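Local coordinates for Pre-mRNA-processing-splicing factor 8 (Cryptococcus neoformans var. grubii serotype A, PDB 6MX6), which is interrupted by an intein, the Hint-type domain crystallised here, which probably excises itself from the precursor and joins the flanking host sequences by protein splicing, at residues A[9-14]-A[19-24]; A[29-34]-A[157-162]. All blocks are in the same frame, centred on the assembly; numbering follows the deposited sequence.

Contact 1: residues A[9-14]-A[19-24]; sequences GTRLLR and EVLVED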
loop_
_atom_site.group_PDB
_atom_site.type_symbol
_atom_site.label_atom_id
_atom_site.label_comp_id
_atom_site.label_asym_id
_atom_site.label_seq_id
_atom_site.Cartn_x
_atom_site.Cartn_y
_atom_site.Cartn_z
ATOM N N GLY A 9 -12.766 -1.718 0.350
ATOM C CA GLY A 9 -12.945 -1.616 -1.082
ATOM C C GLY A 9 -11.655 -1.605 -1.863
ATOM O O GLY A 9 -11.698 -1.610 -3.101
ATOM N N THR A 10 -10.514 -1.589 -1.183
ATOM C CA THR A 10 -9.235 -1.726 -1.862
ATOM C C THR A 10 -9.126 -3.133 -2.445
ATOM O O THR A 10 -9.372 -4.124 -1.753
ATOM C CB THR A 10 -8.081 -1.448 -0.901
ATOM O OG1 THR A 10 -8.195 -0.121 -0.349
ATOM C CG2 THR A 10 -6.760 -1.578 -1.628
ATOM N N ARG A 11 -8.773 -3.216 -3.728
ATOM C CA ARG A 11 -8.738 -4.485 -4.451
ATOM C C ARG A 11 -7.326 -5.058 -4.417
ATOM O O ARG A 11 -6.379 -4.417 -4.888
ATOM C CB ARG A 11 -9.209 -4.286 -5.897
ATOM C CG ARG A 11 -10.629 -3.744 -6.011
ATOM C CD ARG A 11 -10.852 -2.986 -7.318
ATOM N NE ARG A 11 -10.569 -3.819 -8.481
ATOM C CZ ARG A 11 -10.605 -3.388 -9.737
ATOM N NH1 ARG A 11 -10.915 -2.124 -9.997
ATOM N NH2 ARG A 11 -10.329 -4.221 -10.732
ATOM N N LEU A 12 -7.186 -6.263 -3.871
ATOM C CA LEU A 12 -5.923 -6.973 -3.761
ATOM C C LEU A 12 -5.949 -8.215 -4.638
ATOM O O LEU A 12 -6.998 -8.622 -5.143
ATOM C CB LEU A 12 -5.657 -7.362 -2.304
ATOM C CG LEU A 12 -5.884 -6.227 -1.304
ATOM C CD1 LEU A 12 -5.726 -6.710 0.126
ATOM C CD2 LEU A 12 -4.916 -5.083 -1.597
ATOM N N LEU A 13 -4.780 -8.841 -4.783
ATOM C CA LEU A 13 -4.623 -10.048 -5.595
ATOM C C LEU A 13 -4.438 -11.259 -4.688
ATOM O O LEU A 13 -3.541 -11.272 -3.838
ATOM C CB LEU A 13 -3.430 -9.920 -6.545
ATOM C CG LEU A 13 -3.594 -8.906 -7.677
ATOM C CD1 LEU A 13 -2.339 -8.824 -8.524
ATOM C CD2 LEU A 13 -4.801 -9.246 -8.526
ATOM N N ARG A 14 -5.284 -12.271 -4.872
ATOM C CA ARG A 14 -5.032 -13.568 -4.262
ATOM C C ARG A 14 -3.814 -14.226 -4.904
ATOM O O ARG A 14 -3.373 -13.852 -5.995
ATOM C CB ARG A 14 -6.241 -14.489 -4.419
ATOM C CG ARG A 14 -7.470 -14.100 -3.622
ATOM C CD ARG A 14 -8.515 -15.204 -3.701
ATOM N NE ARG A 14 -9.765 -14.833 -3.047
ATOM C CZ ARG A 14 -9.971 -14.907 -1.738
ATOM N NH1 ARG A 14 -9.006 -15.334 -0.933
ATOM N NH2 ARG A 14 -11.141 -14.550 -1.233
ATOM N N GLU A 19 -9.023 -11.461 -7.862
ATOM C CA GLU A 19 -9.099 -10.296 -6.987
ATOM C C GLU A 19 -9.884 -10.614 -5.720
ATOM O O GLU A 19 -10.801 -11.435 -5.725
ATOM C CB GLU A 19 -9.747 -9.113 -7.709
ATOM C CG GLU A 19 -8.962 -8.618 -8.898
ATOM C CD GLU A 19 -9.418 -7.251 -9.391
ATOM O OE1 GLU A 19 -10.235 -6.597 -8.702
ATOM O OE2 GLU A 19 -8.958 -6.832 -10.476
ATOM N N VAL A 20 -9.527 -9.933 -4.634
ATOM C CA VAL A 20 -10.267 -9.998 -3.374
ATOM C C VAL A 20 -10.261 -8.607 -2.753
ATOM O O VAL A 20 -9.241 -7.913 -2.780
ATOM C CB VAL A 20 -9.676 -11.047 -2.400
ATOM C CG1 VAL A 20 -8.201 -10.788 -2.131
ATOM C CG2 VAL A 20 -10.453 -11.068 -1.086
ATOM N N LEU A 21 -11.404 -8.179 -2.226
ATOM C CA LEU A 21 -11.439 -6.903 -1.523
ATOM C C LEU A 21 -10.772 -7.061 -0.162
ATOM O O LEU A 21 -10.821 -8.129 0.452
ATOM C CB LEU A 21 -12.875 -6.404 -1.363
ATOM C CG LEU A 21 -13.648 -6.117 -2.658
ATOM C CD1 LEU A 21 -15.055 -5.615 -2.338
ATOM C CD2 LEU A 21 -12.910 -5.124 -3.545
ATOM N N VAL A 22 -10.118 -5.992 0.296
ATOM C CA VAL A 22 -9.300 -6.088 1.501
ATOM C C VAL A 22 -10.138 -6.558 2.686
ATOM O O VAL A 22 -9.662 -7.324 3.533
ATOM C CB VAL A 22 -8.600 -4.743 1.795
ATOM C CG1 VAL A 22 -9.620 -3.620 2.017
ATOM C CG2 VAL A 22 -7.694 -4.873 3.006
ATOM N N GLU A 23 -11.397 -6.128 2.757
ATOM C CA GLU A 23 -12.248 -6.506 3.879
ATOM C C GLU A 23 -12.770 -7.933 3.774
ATOM O O GLU A 23 -13.340 -8.436 4.749
ATOM C CB GLU A 23 -13.425 -5.536 4.010
ATOM C CG GLU A 23 -14.453 -5.618 2.890
ATOM C CD GLU A 23 -14.185 -4.598 1.790
ATOM O OE1 GLU A 23 -13.015 -4.196 1.635
ATOM O OE2 GLU A 23 -15.143 -4.198 1.094
ATOM N N ASP A 24 -12.591 -8.593 2.632
ATOM C CA ASP A 24 -12.961 -9.996 2.476
ATOM C C ASP A 24 -11.798 -10.939 2.748
ATOM O O ASP A 24 -11.983 -12.159 2.703
ATOM C CB ASP A 24 -13.512 -10.247 1.067
ATOM C CG ASP A 24 -14.779 -9.453 0.786
ATOM O OD1 ASP A 24 -15.494 -9.114 1.753
ATOM O OD2 ASP A 24 -15.057 -9.161 -0.400
#
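A two-stranded antiparallel beta hairpin near the start of the intein brings strand 11-13 against strand 19-21, and a salt bridge joins the side chains of Arg11 and Glu19 across it. Arg11 grips the carboxylate side-on with two nitrogens: NE meets Glu19 OE1 at 2.8 Å and NH2 meets Glu19 OE2 at 3.0 Å. The guanidinium and carboxylate planes lie 30° apart, and both acceptors stay close to the guanidinium plane, so the paired bonds limit rotation of either group. A bend in the arginine chain at chi3 (57°) turns NE back toward Glu19, while the CG methylene rests on Leu21 CD2 (3.6 Å). Tyr168 adds a cation-pi contact to the same guanidinium.

Leu12 and Val20 form the hydrogen-bonded pair at the middle of the hairpin. Leu12 N donates to Val20 O and Val20 N returns the bond to Leu12 O, each 2.9 Å long. On the face carrying these two residues, Leu12 CD1 packs on Val22 CB (3.9 Å), and Phe157 of strand 152-159 touches both Leu12 and Val22. Arg14 crosses Val20 at about a right angle, with Val20 CG2 over one face of its guanidinium, 3.6 Å from NH2.

Past the strands, Val22 N donates to Thr10 O even as the chain turns into the 3-10 segment 22-24. Glu23, bent at chi2 (-95°), carries its carboxylate back to Gly9, where OE1 accepts a hydrogen bond from Gly9 N (2.8 Å) on its syn side, the donor somewhat out of the carboxylate plane. One acidic side chain thus bridges the strands diagonally on the Arg11/Leu13 face, and the other holds the chain just beyond them through a main-chain amide, in an antiparallel beta hairpin of the Hint fold.

Contact 2: residues A[29-34]-A[157-162]; sequences DQLLGP and FVVDKD
The ring of Phe157 meets Leu31 CD1 obliquely; the methyl lies 3.7 Å from Phe157 CE1 and 3.8 Å from CZ. Val25 also touches the ring. The contact belongs to the antiparallel beta-sheet of the Hint fold in which strand 38-49 runs between strands 30-32 and 152-159. These two strands are therefore not directly paired, and no hydrogen bond joins the segments; their side chains nevertheless point toward each other and touch. Leu31 and Phe157 come from opposite directions, and the phenylalanine chi1 of 46°, with CG between the backbone N and the carbonyl carbon, places the ring beside Leu31 CD1.

Val159, two residues farther along the strand, presents CG2 to the same leucine methyl at 4.1 Å. Leu31 CD1 thus joins an aromatic and a branched side chain in a small buried apolar cluster.

Farther on, beyond the strand ends, Asp162 and Pro34 approach from opposite directions. The aspartate OD1 is held by a salt bridge to Arg39 NE and a hydrogen bond from Leu164 N, while Asp162 OD2 lies 3.8 Å from Pro34 CG.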
loop_
_atom_site.group_PDB
_atom_site.type_symbol
_atom_site.label_atom_id
_atom_site.label_comp_id
_atom_site.label_asym_id
_atom_site.label_seq_id
_atom_site.Cartn_x
_atom_site.Cartn_y
_atom_site.Cartn_z
ATOM N N ASP A 29 -5.660 -16.630 4.563
ATOM C CA ASP A 29 -5.831 -16.430 3.126
ATOM C C ASP A 29 -4.486 -16.218 2.435
ATOM O O ASP A 29 -3.553 -15.640 2.993
ATOM C CB ASP A 29 -6.753 -15.236 2.849
ATOM C CG ASP A 29 -8.188 -15.657 2.588
ATOM O OD1 ASP A 29 -8.433 -16.881 2.530
ATOM O OD2 ASP A 29 -9.070 -14.776 2.441
ATOM N N GLN A 30 -4.396 -16.697 1.198
ATOM C CA GLN A 30 -3.175 -16.602 0.413
ATOM C C GLN A 30 -3.280 -15.413 -0.538
ATOM O O GLN A 30 -4.218 -15.333 -1.338
ATOM C CB GLN A 30 -2.932 -17.900 -0.359
ATOM C CG GLN A 30 -2.744 -19.125 0.545
ATOM C CD GLN A 30 -1.529 -19.004 1.447
ATOM O OE1 GLN A 30 -0.394 -19.163 0.999
ATOM N NE2 GLN A 30 -1.762 -18.718 2.729
ATOM N N LEU A 31 -2.328 -14.494 -0.431
ATOM C CA LEU A 31 -2.194 -13.316 -1.277
ATOM C C LEU A 31 -0.954 -13.436 -2.150
ATOM O O LEU A 31 -0.074 -14.268 -1.920
ATOM C CB LEU A 31 -2.092 -12.046 -0.428
ATOM C CG LEU A 31 -3.244 -11.804 0.536
ATOM C CD1 LEU A 31 -2.953 -10.541 1.327
ATOM C CD2 LEU A 31 -4.544 -11.687 -0.233
ATOM N N LEU A 32 -0.867 -12.553 -3.136
ATOM C CA LEU A 32 0.228 -12.585 -4.092
ATOM C C LEU A 32 1.334 -11.628 -3.654
ATOM O O LEU A 32 1.083 -10.437 -3.432
ATOM C CB LEU A 32 -0.291 -12.233 -5.481
ATOM C CG LEU A 32 0.714 -12.380 -6.619
ATOM C CD1 LEU A 32 1.405 -13.732 -6.539
ATOM C CD2 LEU A 32 -0.008 -12.203 -7.936
ATOM N N GLY A 33 2.556 -12.152 -3.533
ATOM C CA GLY A 33 3.725 -11.351 -3.243
ATOM C C GLY A 33 4.315 -10.726 -4.490
ATOM O O GLY A 33 3.999 -11.093 -5.629
ATOM N N PRO A 34 5.205 -9.754 -4.282
ATOM C CA PRO A 34 5.781 -9.033 -5.432
ATOM C C PRO A 34 6.670 -9.896 -6.311
ATOM O O PRO A 34 6.786 -9.614 -7.511
ATOM C CB PRO A 34 6.570 -7.896 -4.768
ATOM C CG PRO A 34 6.860 -8.393 -3.387
ATOM C CD PRO A 34 5.675 -9.221 -2.994
ATOM N N PHE A 157 -4.343 -6.340 8.250
ATOM C CA PHE A 157 -3.874 -7.677 8.590
ATOM C C PHE A 157 -2.359 -7.664 8.480
ATOM O O PHE A 157 -1.764 -6.725 7.946
ATOM C CB PHE A 157 -4.494 -8.765 7.698
ATOM C CG PHE A 157 -4.486 -8.439 6.224
ATOM C CD1 PHE A 157 -3.300 -8.408 5.511
ATOM C CD2 PHE A 157 -5.672 -8.193 5.549
ATOM C CE1 PHE A 157 -3.294 -8.123 4.151
ATOM C CE2 PHE A 157 -5.674 -7.897 4.192
ATOM C CZ PHE A 157 -4.482 -7.864 3.496
ATOM N N VAL A 158 -1.738 -8.703 9.006
ATOM C CA VAL A 158 -0.308 -8.892 8.816
ATOM C C VAL A 158 -0.120 -9.934 7.729
ATOM O O VAL A 158 -0.992 -10.771 7.467
ATOM C CB VAL A 158 0.431 -9.303 10.108
ATOM C CG1 VAL A 158 0.713 -8.078 10.968
ATOM C CG2 VAL A 158 -0.361 -10.323 10.869
ATOM N N VAL A 159 1.027 -9.855 7.075
ATOM C CA VAL A 159 1.404 -10.759 6.004
ATOM C C VAL A 159 2.788 -11.296 6.341
ATOM O O VAL A 159 3.640 -10.556 6.836
ATOM C CB VAL A 159 1.387 -10.028 4.640
ATOM C CG1 VAL A 159 2.295 -10.702 3.638
ATOM C CG2 VAL A 159 -0.032 -9.938 4.106
ATOM N N ASP A 160 3.003 -12.587 6.095
ATOM C CA ASP A 160 4.265 -13.228 6.440
ATOM C C ASP A 160 5.339 -12.858 5.416
ATOM O O ASP A 160 5.146 -11.991 4.558
ATOM C CB ASP A 160 4.077 -14.741 6.549
ATOM C CG ASP A 160 3.789 -15.398 5.207
ATOM O OD1 ASP A 160 3.144 -14.762 4.345
ATOM O OD2 ASP A 160 4.203 -16.562 5.018
ATOM N N LYS A 161 6.492 -13.522 5.511
ATOM C CA LYS A 161 7.631 -13.356 4.593
ATOM C C LYS A 161 8.066 -11.893 4.649
ATOM O O LYS A 161 8.256 -11.365 5.757
ATOM C CB LYS A 161 7.262 -13.884 3.210
ATOM C CG LYS A 161 7.012 -15.389 3.154
ATOM C CD LYS A 161 6.778 -15.857 1.723
ATOM C CE LYS A 161 6.621 -17.369 1.648
ATOM N NZ LYS A 161 6.252 -17.819 0.276
ATOM N N ASP A 162 8.239 -11.209 3.514
ATOM C CA ASP A 162 8.739 -9.837 3.494
ATOM C C ASP A 162 7.678 -8.799 3.851
ATOM O O ASP A 162 7.984 -7.602 3.823
ATOM C CB ASP A 162 9.325 -9.504 2.119
ATOM C CG ASP A 162 8.324 -9.692 0.989
ATOM O OD1 ASP A 162 7.166 -10.078 1.257
ATOM O OD2 ASP A 162 8.701 -9.464 -0.181
#

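The centres of the two contacts lie 12 Å apart, and they follow in series along the chain: the 9-14/19-24 hairpin is complete before residues 29-34 meet the distant segment 157-162. Contact 1 is local, whereas contact 2 spans 122 intervening residues. They adjoin directly, since Leu13 O lies 3.0 Å from Leu32 N, a probable hydrogen bond in which Leu32 N of strand 30-32 donates to the hairpin. Arg14 NH1 also forms a long, weak ion pair with Asp29 OD2. Strand 30-32, the next strand in the chain, thereby ties the hairpin to the edge of the four-stranded sheet, and contact 2 brings the late strand 152-159 to the same region.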